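Long-range contacts in beta-N-acetylhexosaminidase (Arthrobacter aurescens, PDB 3RCN), which probably catalyses the hydrolysis of terminal non-reducing N-acetyl-D-hexosamine residues from N-acetyl-beta-D-hexosaminides, as a member of glycosyl hydrolase family 20: residues 97-102 / 234-239; 132-137 / 481-486; 183-188 / 218-223; 190-195 / 254-259. All coordinates share one frame; numbering follows the deposited sequence. Where two conformers were deposited one is given.

Contact 1 (97-102 / 234-239)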
loop_
_atom_site.group_PDB
_atom_site.type_symbol
_atom_site.label_atom_id
_atom_site.label_comp_id
_atom_site.label_asym_id
_atom_site.label_seq_id
_atom_site.Cartn_x
_atom_site.Cartn_y
_atom_site.Cartn_z
ATOM N N GLY A 97 16.994 -3.316 -20.694
ATOM C CA GLY A 97 16.782 -2.328 -21.735
ATOM C C GLY A 97 15.344 -2.342 -22.219
ATOM O O GLY A 97 14.698 -1.297 -22.337
ATOM N N ALA A 98 14.846 -3.541 -22.502
ATOM C CA ALA A 98 13.477 -3.730 -22.954
ATOM C C ALA A 98 12.506 -3.224 -21.892
ATOM O O ALA A 98 11.468 -2.656 -22.205
ATOM C CB ALA A 98 13.220 -5.204 -23.252
ATOM N N PHE A 99 12.861 -3.433 -20.632
ATOM C CA PHE A 99 12.030 -2.989 -19.535
ATOM C C PHE A 99 11.900 -1.475 -19.586
ATOM O O PHE A 99 10.798 -0.939 -19.510
ATOM C CB PHE A 99 12.625 -3.440 -18.192
ATOM C CG PHE A 99 11.834 -2.991 -17.002
ATOM C CD1 PHE A 99 10.676 -3.662 -16.629
ATOM C CD2 PHE A 99 12.234 -1.890 -16.259
ATOM C CE1 PHE A 99 9.931 -3.246 -15.526
ATOM C CE2 PHE A 99 11.492 -1.464 -15.154
ATOM C CZ PHE A 99 10.345 -2.147 -14.785
ATOM N N TYR A 100 13.028 -0.782 -19.720
ATOM C CA TYR A 100 13.010 0.676 -19.732
ATOM C C TYR A 100 12.254 1.211 -20.950
ATOM O O TYR A 100 11.577 2.234 -20.867
ATOM C CB TYR A 100 14.430 1.244 -19.615
ATOM C CG TYR A 100 15.067 0.889 -18.291
ATOM C CD1 TYR A 100 14.318 0.916 -17.115
ATOM C CD2 TYR A 100 16.393 0.478 -18.214
ATOM C CE1 TYR A 100 14.880 0.579 -15.880
ATOM C CE2 TYR A 100 16.971 0.121 -16.976
ATOM C CZ TYR A 100 16.198 0.173 -15.823
ATOM O OH TYR A 100 16.742 -0.168 -14.616
ATOM N N GLY A 101 12.345 0.500 -22.068
ATOM C CA GLY A 101 11.587 0.870 -23.246
ATOM C C GLY A 101 10.098 0.824 -22.939
ATOM O O GLY A 101 9.371 1.751 -23.264
ATOM N N ALA A 102 9.668 -0.268 -22.310
ATOM C CA ALA A 102 8.311 -0.449 -21.828
ATOM C C ALA A 102 7.829 0.725 -20.989
ATOM O O ALA A 102 6.701 1.194 -21.167
ATOM C CB ALA A 102 8.197 -1.746 -21.022
ATOM N N ALA A 234 13.554 -7.562 -8.718
ATOM C CA ALA A 234 14.302 -8.178 -9.803
ATOM C C ALA A 234 13.475 -8.215 -11.090
ATOM O O ALA A 234 14.011 -8.065 -12.204
ATOM C CB ALA A 234 14.762 -9.573 -9.402
ATOM N N ASP A 235 12.165 -8.402 -10.941
ATOM C CA ASP A 235 11.269 -8.331 -12.094
ATOM C C ASP A 235 11.330 -6.942 -12.730
ATOM O O ASP A 235 11.117 -6.785 -13.923
ATOM C CB ASP A 235 9.827 -8.650 -11.689
ATOM C CG ASP A 235 9.546 -10.150 -11.609
ATOM O OD1 ASP A 235 10.419 -10.960 -12.036
ATOM O OD2 ASP A 235 8.431 -10.506 -11.135
ATOM N N ARG A 236 11.570 -5.933 -11.902
ATOM C CA ARG A 236 11.743 -4.546 -12.346
ATOM C C ARG A 236 13.205 -4.083 -12.539
ATOM O O ARG A 236 13.471 -2.877 -12.633
ATOM C CB ARG A 236 10.930 -3.593 -11.465
ATOM C CG ARG A 236 9.413 -3.770 -11.637
ATOM C CD ARG A 236 8.696 -3.645 -10.302
ATOM N NE ARG A 236 7.280 -3.977 -10.400
ATOM C CZ ARG A 236 6.777 -5.208 -10.338
ATOM N NH1 ARG A 236 7.570 -6.259 -10.191
ATOM N NH2 ARG A 236 5.469 -5.387 -10.427
ATOM N N HIS A 237 14.153 -5.020 -12.452
ATOM C CA HIS A 237 15.561 -4.720 -12.737
ATOM C C HIS A 237 16.145 -3.737 -11.739
ATOM O O HIS A 237 16.939 -2.858 -12.069
ATOM C CB HIS A 237 15.758 -4.256 -14.186
ATOM C CG HIS A 237 15.485 -5.337 -15.177
ATOM N ND1 HIS A 237 16.418 -6.301 -15.498
ATOM C CD2 HIS A 237 14.362 -5.659 -15.863
ATOM C CE1 HIS A 237 15.891 -7.147 -16.363
ATOM N NE2 HIS A 237 14.645 -6.778 -16.603
ATOM N N ILE A 238 15.728 -3.909 -10.501
ATOM C CA ILE A 238 16.287 -3.157 -9.409
ATOM C C ILE A 238 17.080 -4.125 -8.533
ATOM O O ILE A 238 16.598 -5.212 -8.184
ATOM C CB ILE A 238 15.171 -2.454 -8.628
ATOM C CG1 ILE A 238 14.473 -1.443 -9.545
ATOM C CG2 ILE A 238 15.715 -1.790 -7.384
ATOM C CD1 ILE A 238 13.130 -0.961 -9.031
ATOM N N THR A 239 18.312 -3.738 -8.216
ATOM C CA THR A 239 19.164 -4.519 -7.339
ATOM C C THR A 239 18.877 -4.043 -5.916
ATOM O O THR A 239 18.801 -2.836 -5.671
ATOM C CB THR A 239 20.651 -4.331 -7.714
ATOM O OG1 THR A 239 20.897 -4.927 -8.995
ATOM C CG2 THR A 239 21.579 -4.969 -6.675
HETATM O O HOH W 1 14.719 -0.239 -12.870
#

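Contact 2 (132-137 / 481-486)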
loop_
_atom_site.group_PDB
_atom_site.type_symbol
_atom_site.label_atom_id
_atom_site.label_comp_id
_atom_site.label_asym_id
_atom_site.label_seq_id
_atom_site.Cartn_x
_atom_site.Cartn_y
_atom_site.Cartn_z
ATOM N N VAL A 132 12.626 6.913 -30.579
ATOM C CA VAL A 132 13.423 7.229 -29.397
ATOM C C VAL A 132 14.656 6.339 -29.296
ATOM O O VAL A 132 14.584 5.135 -29.523
ATOM C CB VAL A 132 12.609 7.068 -28.105
ATOM C CG1 VAL A 132 13.415 7.563 -26.902
ATOM C CG2 VAL A 132 11.293 7.795 -28.211
ATOM N N GLU A 133 15.785 6.940 -28.946
ATOM C CA GLU A 133 16.998 6.182 -28.647
ATOM C C GLU A 133 17.524 6.591 -27.282
ATOM O O GLU A 133 17.727 7.779 -27.018
ATOM C CB GLU A 133 18.058 6.392 -29.727
ATOM C CG GLU A 133 17.752 5.659 -31.022
ATOM C CD GLU A 133 18.678 6.048 -32.155
ATOM O OE1 GLU A 133 19.793 6.541 -31.870
ATOM O OE2 GLU A 133 18.285 5.862 -33.332
ATOM N N ASP A 134 17.746 5.603 -26.416
ATOM C CA ASP A 134 17.947 5.885 -25.004
ATOM C C ASP A 134 18.938 4.949 -24.310
ATOM O O ASP A 134 18.958 3.746 -24.573
ATOM C CB ASP A 134 16.597 5.806 -24.293
ATOM C CG ASP A 134 16.476 6.801 -23.163
ATOM O OD1 ASP A 134 17.474 7.491 -22.870
ATOM O OD2 ASP A 134 15.384 6.890 -22.568
ATOM N N LYS A 135 19.759 5.520 -23.430
ATOM C CA LYS A 135 20.642 4.767 -22.546
ATOM C C LYS A 135 20.810 5.514 -21.220
ATOM O O LYS A 135 20.545 6.711 -21.151
ATOM C CB LYS A 135 22.001 4.507 -23.211
ATOM C CG LYS A 135 23.045 5.598 -22.994
ATOM C CD LYS A 135 22.794 6.837 -23.842
ATOM C CE LYS A 135 23.939 7.063 -24.823
ATOM N NZ LYS A 135 25.281 7.007 -24.150
ATOM N N PRO A 136 21.197 4.804 -20.149
ATOM C CA PRO A 136 21.520 5.487 -18.889
ATOM C C PRO A 136 22.876 6.212 -18.906
ATOM O O PRO A 136 23.845 5.685 -19.448
ATOM C CB PRO A 136 21.550 4.342 -17.869
ATOM C CG PRO A 136 21.928 3.147 -18.657
ATOM C CD PRO A 136 21.325 3.342 -20.038
ATOM N N ARG A 137 22.933 7.394 -18.295
ATOM C CA ARG A 137 24.180 8.110 -18.089
ATOM C C ARG A 137 25.001 7.409 -17.024
ATOM O O ARG A 137 26.169 7.125 -17.241
ATOM C CB ARG A 137 23.921 9.550 -17.660
ATOM C CG ARG A 137 25.162 10.277 -17.182
ATOM C CD ARG A 137 24.822 11.675 -16.685
ATOM N NE ARG A 137 26.029 12.442 -16.385
ATOM C CZ ARG A 137 26.067 13.530 -15.618
ATOM N NH1 ARG A 137 24.959 14.000 -15.056
ATOM N NH2 ARG A 137 27.220 14.148 -15.409
ATOM N N VAL A 481 18.683 13.426 -13.562
ATOM C CA VAL A 481 20.101 13.665 -13.368
ATOM C C VAL A 481 20.885 12.358 -13.526
ATOM O O VAL A 481 21.938 12.344 -14.145
ATOM C CB VAL A 481 20.381 14.318 -11.993
ATOM C CG1 VAL A 481 21.876 14.376 -11.710
ATOM C CG2 VAL A 481 19.744 15.712 -11.914
ATOM N N PHE A 482 20.351 11.256 -12.998
ATOM C CA PHE A 482 21.028 9.954 -13.085
ATOM C C PHE A 482 20.936 9.285 -14.453
ATOM O O PHE A 482 21.865 8.596 -14.868
ATOM C CB PHE A 482 20.482 8.967 -12.048
ATOM C CG PHE A 482 20.711 9.386 -10.627
ATOM C CD1 PHE A 482 21.340 10.582 -10.335
ATOM C CD2 PHE A 482 20.289 8.575 -9.579
ATOM C CE1 PHE A 482 21.550 10.965 -9.017
ATOM C CE2 PHE A 482 20.487 8.950 -8.265
ATOM C CZ PHE A 482 21.123 10.150 -7.981
ATOM N N TRP A 483 19.762 9.356 -15.072
ATOM C CA TRP A 483 19.546 8.772 -16.393
ATOM C C TRP A 483 19.978 9.584 -17.627
ATOM O O TRP A 483 20.706 9.085 -18.489
ATOM C CB TRP A 483 18.072 8.351 -16.552
ATOM C CG TRP A 483 17.831 7.676 -17.845
ATOM C CD1 TRP A 483 17.609 8.272 -19.051
ATOM C CD2 TRP A 483 17.845 6.269 -18.087
ATOM N NE1 TRP A 483 17.454 7.318 -20.027
ATOM C CE2 TRP A 483 17.599 6.079 -19.462
ATOM C CE3 TRP A 483 18.043 5.150 -17.277
ATOM C CZ2 TRP A 483 17.543 4.819 -20.042
ATOM C CZ3 TRP A 483 17.989 3.898 -17.852
ATOM C CH2 TRP A 483 17.740 3.741 -19.224
ATOM N N SER A 484 19.557 10.845 -17.686
ATOM C CA SER A 484 19.567 11.569 -18.953
ATOM C C SER A 484 20.926 12.147 -19.321
ATOM O O SER A 484 21.904 11.963 -18.618
ATOM C CB SER A 484 18.537 12.709 -18.959
ATOM O OG SER A 484 17.261 12.261 -18.558
ATOM N N ASN A 485 20.939 12.863 -20.438
ATOM C CA ASN A 485 22.097 13.574 -20.948
ATOM C C ASN A 485 22.240 14.947 -20.274
ATOM O O ASN A 485 21.333 15.785 -20.337
ATOM C CB ASN A 485 21.952 13.706 -22.475
ATOM C CG ASN A 485 23.106 14.451 -23.132
ATOM O OD1 ASN A 485 24.111 14.773 -22.497
ATOM N ND2 ASN A 485 22.970 14.713 -24.424
ATOM N N PRO A 486 23.394 15.186 -19.627
ATOM C CA PRO A 486 23.658 16.428 -18.891
ATOM C C PRO A 486 23.717 17.673 -19.775
ATOM O O PRO A 486 23.598 18.783 -19.260
ATOM C CB PRO A 486 25.023 16.167 -18.247
ATOM C CG PRO A 486 25.649 15.124 -19.095
ATOM C CD PRO A 486 24.540 14.259 -19.573
HETATM O O HOH W 2 22.177 13.828 -16.502
#

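Contact 3 (183-188 / 218-223)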
loop_
_atom_site.group_PDB
_atom_site.type_symbol
_atom_site.label_atom_id
_atom_site.label_comp_id
_atom_site.label_asym_id
_atom_site.label_seq_id
_atom_site.Cartn_x
_atom_site.Cartn_y
_atom_site.Cartn_z
ATOM N N ARG A 183 14.795 -4.846 11.447
ATOM C CA ARG A 183 13.661 -5.262 10.622
ATOM C C ARG A 183 13.773 -6.631 9.966
ATOM O O ARG A 183 12.857 -7.073 9.274
ATOM C CB ARG A 183 13.378 -4.227 9.534
ATOM C CG ARG A 183 13.160 -2.824 10.029
ATOM C CD ARG A 183 12.152 -2.754 11.139
ATOM N NE ARG A 183 12.068 -1.398 11.665
ATOM C CZ ARG A 183 11.577 -1.106 12.863
ATOM N NH1 ARG A 183 11.129 -2.085 13.634
ATOM N NH2 ARG A 183 11.540 0.151 13.296
HETATM N N MSE A 184 14.885 -7.313 10.147
HETATM C CA MSE A 184 15.047 -8.557 9.415
HETATM C C MSE A 184 15.050 -9.797 10.306
HETATM O O MSE A 184 15.859 -9.930 11.222
HETATM C CB MSE A 184 16.292 -8.512 8.538
HETATM C CG MSE A 184 16.398 -9.736 7.664
HETATM SE SE MSE A 184 18.151 -9.950 6.848
HETATM C CE MSE A 184 17.814 -11.651 5.946
ATOM N N GLN A 185 14.136 -10.706 10.022
ATOM C CA GLN A 185 14.026 -11.928 10.790
ATOM C C GLN A 185 15.219 -12.838 10.508
ATOM O O GLN A 185 15.534 -13.121 9.346
ATOM C CB GLN A 185 12.724 -12.630 10.444
ATOM C CG GLN A 185 12.663 -14.081 10.827
ATOM C CD GLN A 185 11.403 -14.741 10.289
ATOM O OE1 GLN A 185 10.451 -14.998 11.043
ATOM N NE2 GLN A 185 11.382 -15.008 8.974
ATOM N N ILE A 186 15.893 -13.258 11.580
ATOM C CA ILE A 186 17.020 -14.181 11.493
ATOM C C ILE A 186 16.665 -15.433 12.283
ATOM O O ILE A 186 16.345 -15.366 13.470
ATOM C CB ILE A 186 18.312 -13.585 12.079
ATOM C CG1 ILE A 186 18.686 -12.274 11.394
ATOM C CG2 ILE A 186 19.452 -14.560 11.921
ATOM C CD1 ILE A 186 19.076 -12.437 9.953
ATOM N N ASN A 187 16.717 -16.572 11.609
ATOM C CA ASN A 187 16.260 -17.832 12.174
ATOM C C ASN A 187 17.065 -18.281 13.389
ATOM O O ASN A 187 16.516 -18.850 14.325
ATOM C CB ASN A 187 16.264 -18.933 11.099
ATOM C CG ASN A 187 15.245 -18.683 9.975
ATOM O OD1 ASN A 187 14.161 -18.112 10.191
ATOM N ND2 ASN A 187 15.598 -19.116 8.765
ATOM N N ARG A 188 18.368 -18.024 13.378
ATOM C CA ARG A 188 19.220 -18.473 14.469
ATOM C C ARG A 188 19.070 -17.595 15.698
ATOM O O ARG A 188 19.286 -18.042 16.824
ATOM C CB ARG A 188 20.685 -18.520 14.027
ATOM C CG ARG A 188 21.651 -19.015 15.096
ATOM C CD ARG A 188 23.081 -18.858 14.626
ATOM N NE ARG A 188 23.326 -19.645 13.421
ATOM C CZ ARG A 188 24.176 -20.665 13.352
ATOM N NH1 ARG A 188 24.895 -21.019 14.416
ATOM N NH2 ARG A 188 24.315 -21.322 12.208
ATOM N N GLY A 218 6.905 -0.491 15.619
ATOM C CA GLY A 218 7.680 -1.627 15.170
ATOM C C GLY A 218 7.078 -2.463 14.059
ATOM O O GLY A 218 6.069 -2.109 13.451
ATOM N N GLY A 219 7.775 -3.549 13.746
ATOM C CA GLY A 219 7.357 -4.518 12.751
ATOM C C GLY A 219 8.630 -5.103 12.155
ATOM O O GLY A 219 9.731 -4.649 12.468
ATOM N N PHE A 220 8.498 -6.101 11.296
ATOM C CA PHE A 220 9.664 -6.642 10.618
ATOM C C PHE A 220 9.292 -7.432 9.380
ATOM O O PHE A 220 8.152 -7.854 9.218
ATOM C CB PHE A 220 10.504 -7.496 11.563
ATOM C CG PHE A 220 9.824 -8.741 12.016
ATOM C CD1 PHE A 220 9.867 -9.880 11.243
ATOM C CD2 PHE A 220 9.158 -8.777 13.232
ATOM C CE1 PHE A 220 9.237 -11.035 11.662
ATOM C CE2 PHE A 220 8.533 -9.923 13.660
ATOM C CZ PHE A 220 8.571 -11.058 12.877
ATOM N N TYR A 221 10.262 -7.644 8.508
ATOM C CA TYR A 221 10.035 -8.517 7.378
ATOM C C TYR A 221 10.468 -9.933 7.719
ATOM O O TYR A 221 11.470 -10.129 8.386
ATOM C CB TYR A 221 10.774 -7.984 6.166
ATOM C CG TYR A 221 10.553 -6.498 5.988
ATOM C CD1 TYR A 221 9.333 -6.003 5.533
ATOM C CD2 TYR A 221 11.553 -5.590 6.288
ATOM C CE1 TYR A 221 9.131 -4.636 5.371
ATOM C CE2 TYR A 221 11.362 -4.227 6.134
ATOM C CZ TYR A 221 10.151 -3.755 5.676
ATOM O OH TYR A 221 9.967 -2.397 5.526
ATOM N N THR A 222 9.682 -10.917 7.303
ATOM C CA THR A 222 10.070 -12.301 7.463
ATOM C C THR A 222 10.955 -12.572 6.288
ATOM O O THR A 222 11.100 -11.719 5.411
ATOM C CB THR A 222 8.877 -13.252 7.326
ATOM O OG1 THR A 222 8.358 -13.148 5.996
ATOM C CG2 THR A 222 7.783 -12.930 8.344
ATOM N N GLN A 223 11.507 -13.776 6.229
ATOM C CA GLN A 223 12.448 -14.084 5.166
ATOM C C GLN A 223 11.683 -14.199 3.858
ATOM O O GLN A 223 12.164 -13.779 2.805
ATOM C CB GLN A 223 13.251 -15.344 5.489
ATOM C CG GLN A 223 13.907 -15.279 6.866
ATOM C CD GLN A 223 15.339 -15.827 6.892
ATOM O OE1 GLN A 223 15.675 -16.777 6.177
ATOM N NE2 GLN A 223 16.182 -15.222 7.720
#

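Contact 4 (190-195 / 254-259)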
loop_
_atom_site.group_PDB
_atom_site.type_symbol
_atom_site.label_atom_id
_atom_site.label_comp_id
_atom_site.label_asym_id
_atom_site.label_seq_id
_atom_site.Cartn_x
_atom_site.Cartn_y
_atom_site.Cartn_z
ATOM N N PRO A 190 16.265 -15.468 17.137
ATOM C CA PRO A 190 14.856 -15.044 17.123
ATOM C C PRO A 190 14.613 -13.723 17.831
ATOM O O PRO A 190 13.680 -13.034 17.454
ATOM C CB PRO A 190 14.136 -16.167 17.883
ATOM C CG PRO A 190 15.078 -17.338 17.832
ATOM C CD PRO A 190 16.450 -16.748 17.839
ATOM N N LYS A 191 15.421 -13.375 18.829
ATOM C CA LYS A 191 15.182 -12.154 19.606
ATOM C C LYS A 191 15.450 -10.893 18.804
ATOM O O LYS A 191 15.018 -9.807 19.192
ATOM C CB LYS A 191 16.044 -12.111 20.876
ATOM C CG LYS A 191 15.845 -13.262 21.835
ATOM C CD LYS A 191 14.603 -13.074 22.664
ATOM C CE LYS A 191 14.535 -14.154 23.718
ATOM N NZ LYS A 191 15.892 -14.413 24.275
ATOM N N LEU A 192 16.196 -11.018 17.708
ATOM C CA LEU A 192 16.479 -9.851 16.879
ATOM C C LEU A 192 15.171 -9.174 16.513
ATOM O O LEU A 192 15.048 -7.944 16.578
ATOM C CB LEU A 192 17.281 -10.225 15.630
ATOM C CG LEU A 192 18.787 -10.353 15.922
ATOM C CD1 LEU A 192 19.612 -10.645 14.663
ATOM C CD2 LEU A 192 19.323 -9.105 16.639
ATOM N N THR A 193 14.212 -9.982 16.069
ATOM C CA THR A 193 12.863 -9.494 15.829
ATOM C C THR A 193 11.953 -9.447 17.070
ATOM O O THR A 193 11.254 -8.458 17.277
ATOM C CB THR A 193 12.209 -10.209 14.647
ATOM O OG1 THR A 193 12.235 -11.624 14.871
ATOM C CG2 THR A 193 12.981 -9.881 13.366
ATOM N N GLU A 194 11.981 -10.486 17.906
ATOM C CA GLU A 194 11.105 -10.522 19.084
ATOM C C GLU A 194 11.311 -9.321 20.005
ATOM O O GLU A 194 10.367 -8.744 20.529
ATOM C CB GLU A 194 11.295 -11.810 19.879
ATOM C CG GLU A 194 10.768 -13.057 19.205
ATOM C CD GLU A 194 11.198 -14.334 19.923
ATOM O OE1 GLU A 194 11.748 -14.239 21.049
ATOM O OE2 GLU A 194 10.993 -15.433 19.358
ATOM N N THR A 195 12.563 -8.956 20.192
ATOM C CA THR A 195 12.951 -7.848 21.049
ATOM C C THR A 195 13.308 -6.647 20.178
ATOM O O THR A 195 12.774 -5.566 20.372
ATOM C CB THR A 195 14.077 -8.243 22.049
ATOM O OG1 THR A 195 13.557 -9.203 22.980
ATOM C CG2 THR A 195 14.577 -7.034 22.828
ATOM N N ILE A 254 21.861 -5.032 20.313
ATOM C CA ILE A 254 22.335 -5.121 21.693
ATOM C C ILE A 254 21.189 -5.365 22.691
ATOM O O ILE A 254 21.341 -6.150 23.623
ATOM C CB ILE A 254 23.170 -3.872 22.087
ATOM C CG1 ILE A 254 24.444 -3.807 21.246
ATOM C CG2 ILE A 254 23.534 -3.897 23.571
ATOM C CD1 ILE A 254 25.079 -2.444 21.219
ATOM N N ALA A 255 20.055 -4.697 22.493
ATOM C CA ALA A 255 18.852 -4.971 23.292
ATOM C C ALA A 255 18.444 -6.442 23.235
ATOM O O ALA A 255 18.188 -7.070 24.261
ATOM C CB ALA A 255 17.670 -4.077 22.847
ATOM N N ALA A 256 18.365 -6.973 22.020
ATOM C CA ALA A 256 18.046 -8.374 21.790
ATOM C C ALA A 256 19.046 -9.307 22.465
ATOM O O ALA A 256 18.646 -10.220 23.188
ATOM C CB ALA A 256 18.000 -8.658 20.284
ATOM N N TYR A 257 20.340 -9.071 22.216
ATOM C CA TYR A 257 21.425 -9.917 22.724
ATOM C C TYR A 257 22.518 -9.078 23.391
ATOM O O TYR A 257 23.488 -8.692 22.743
ATOM C CB TYR A 257 22.025 -10.756 21.584
ATOM C CG TYR A 257 21.048 -11.765 21.013
ATOM C CD1 TYR A 257 20.939 -13.035 21.561
ATOM C CD2 TYR A 257 20.216 -11.444 19.945
ATOM C CE1 TYR A 257 20.048 -13.964 21.062
ATOM C CE2 TYR A 257 19.311 -12.376 19.438
ATOM C CZ TYR A 257 19.235 -13.631 20.008
ATOM O OH TYR A 257 18.354 -14.574 19.529
ATOM N N PRO A 258 22.365 -8.805 24.699
ATOM C CA PRO A 258 23.195 -7.828 25.424
ATOM C C PRO A 258 24.694 -8.118 25.415
ATOM O O PRO A 258 25.485 -7.202 25.643
ATOM C CB PRO A 258 22.650 -7.891 26.858
ATOM C CG PRO A 258 21.288 -8.439 26.725
ATOM C CD PRO A 258 21.336 -9.396 25.570
ATOM N N GLU A 259 25.065 -9.367 25.147
ATOM C CA GLU A 259 26.464 -9.769 25.106
ATOM C C GLU A 259 27.218 -8.949 24.074
ATOM O O GLU A 259 28.417 -8.715 24.202
ATOM C CB GLU A 259 26.581 -11.252 24.754
ATOM C CG GLU A 259 25.513 -12.126 25.391
ATOM C CD GLU A 259 24.243 -12.213 24.557
ATOM O OE1 GLU A 259 23.189 -11.720 25.012
ATOM O OE2 GLU A 259 24.301 -12.791 23.452
HETATM O O HOH W 3 16.033 -9.950 24.727
#

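Contact 1 (97-102 / 234-239)
Phe-99 meets Arg-236 and His-237 in an apolar contact centred on its ring. The backbone of Arg-236 lies over one face of that ring, where CA makes a CH-pi contact 4.1 Å from the centroid and 28° off the normal. The first methylenes of the arginine follow, with CG 3.7 Å from Phe-99 CZ, before the chain bends at its second torsion and leads the guanidinium away to a salt bridge with Glu-162. With CG of Phe-99 anti to the backbone N (chi1 179°), the ring reaches out from helix 95-109 to this position. The second aromatic group comes at a slant: the His-237 and Phe-99 planes are 52° apart, and His-237 CD2 lies 3.7 Å from Phe-99 CB. With a leucine in place of Phe-99, Arg-236 CA would have no aromatic face to rest on, and a gap would probably open beside the imidazole.

The polar link runs through a single water. Tyr-100 OH donates to it at 2.7 Å, and the water in turn donates to Arg-236 O at 2.9 Å.

His-237, with positive phi, is the C-prime residue of a Schellman motif that ends helix 223-235 just before strand 239-243. Such a helix-to-strand turn lies at the N-terminal face of an alpha/beta barrel, and here it rests on a helix of the preceding domain.

Contact 2 (132-137 / 481-486)
Asp-134 and Trp-483 form the side-chain hydrogen bond of this contact: Trp-483 NE1 donates to Asp-134 OD1 at 2.8 Å and 160°. The acceptor lies near the indole plane, but the carboxylate is turned almost perpendicular to the ring, and OD1 is approached from above its own plane, 43° out of it. OD1 also accepts from Trp-15 N, and OD2 has a weak bond with Tyr-80 OH, which together would hold the carboxylate in this orientation. A second direct bond joins the backbones, Arg-137 N donating to Trp-483 O at 2.8 Å; this oxygen, near the end of helix 474-483, also accepts from Trp-15 NE1.

The two segments thus connect the strand and linker that lead out of the N-terminal domain with the end of a helix that follows the barrel strand 449-456, close to where strand 140-146 opens the catalytic barrel.

Further carbonyls at the helix end are served by water. One molecule donates to Val-481 O and to Ser-484 O, both at 2.8 Å, and accepts from Arg-137 NH1 at 3.1 Å. Arg-137 arrives there on a chain extended from CG to NE, after CG leaves anti to the backbone N (chi1 169°), and Pro-486 covers one face of its guanidinium, CG over the centre and 3.8 Å from NE. On the indole, Pro-136 CB makes a CH-pi contact over the six-membered ring, 3.9 Å from its centroid. Lys-135 O also lies over that indole face, but its angle to NE1 is too poor for a bond.

Contact 3 (183-188 / 218-223)
Gln-223 NE2 donates to Gln-185 O at 2.7 Å in a nearly straight bond (172°), the acceptor lying in the plane of the glutamine amide. The same NE2 is also hydrogen-bonded to Glu-300 OE1, so both the backbone carbonyl and an acidic side chain hold this amide. Next come the two backbone bonds around the single bridge between Met-184, a selenomethionine here, and Tyr-221: Tyr-221 N to Arg-183 O at 2.8 Å, and Gln-185 N to Tyr-221 O at 3.2 Å, the latter nearly along the C=O axis. Arg-183 NH1 completes the set with 3.1 Å to Gly-219 O, on a lone pair of that carbonyl, although the oxygen sits 28° out of the guanidinium plane; Arg-183 NE is taken by Val-147 O.

Both segments belong to the long excursion that joins strand 171-178 to helix 223-235 at the C-terminal end of the barrel, and the bridge folds its two limbs together. Thr-222 is the N-cap of that helix, its OG1 accepting from Asp-225 N.

Packing lies farther out. Tyr-221 CE2 rests 4.0 Å from Arg-183 CB, while the phenol OH is hydrogen-bonded to Met-152 O. Phe-220 CG stands between the backbone N and the carbonyl carbon (chi1 66°), a torsion that sets CE1 4.0 Å from Gln-185 CB. Phe-220 also packs on Trp-522 of the second subunit.

Contact 4 (190-195 / 254-259)
Lys-191 N donates to Tyr-257 OH at 3.2 Å with an angle of 160°, so the phenol oxygen accepts a backbone N-H of the other segment. The ring of Pro-190 merely packs beside this oxygen. A water forms the second polar link, donating to Ala-256 O at 3.0 Å and standing 3.1 Å from Thr-195 OG1.

Two neighbouring beta-alpha excursions of the barrel meet here: the short helix 191-194 lies between strands 171-178 and 239-243, and helix 251-256 follows strand 239-243. Tyr-257 is the first residue beyond the latter helix, and its CG, anti to the carbonyl carbon (chi1 -65°), sends the ring across to the other segment.

The ring's CE2 touches Lys-191 CB at 3.6 Å and comes to 4.1 Å from Leu-192 CG, both side chains crossing the tyrosine at about a right angle. Only the first methylenes of the lysine join in, the chain bending away from CG onward. Farther along, Leu-192 CD2 reaches Ala-256 CB at 3.9 Å, and Thr-195 CG2 lies 3.9 Å from Ala-256 CA. Replacing Tyr-257 by an alanine would probably leave Lys-191 N without this acceptor and open a gap beside Lys-191 CB and Leu-192 CG. Outside the two segments, Tyr-189 meets the tyrosine ring edge-to-face and Phe-293 packs against it at a slant.

How the contacts relate
Contacts 1 and 2 join the N-terminal domain to the catalytic barrel and touch through Tyr-100 CD2 and Trp-483 CH2, 3.7 Å apart, whereas contacts 3 and 4 lie in the excursions at the barrel's other end. Contact 3 is buried and contact 4 only partly so; their centres are 11 Å apart, and Thr-193 CG2 packs on Phe-220 CG. Contact 1, also buried, is mostly aromatic and apolar with one water; contact 2, partly buried, mixes direct bonds to an indole and a helix end with a water bridge. Contact 3 relies on direct hydrogen bonds to backbone carbonyls, two of them from side chains, and contact 4 on one phenol and small apolar groups nearer the surface.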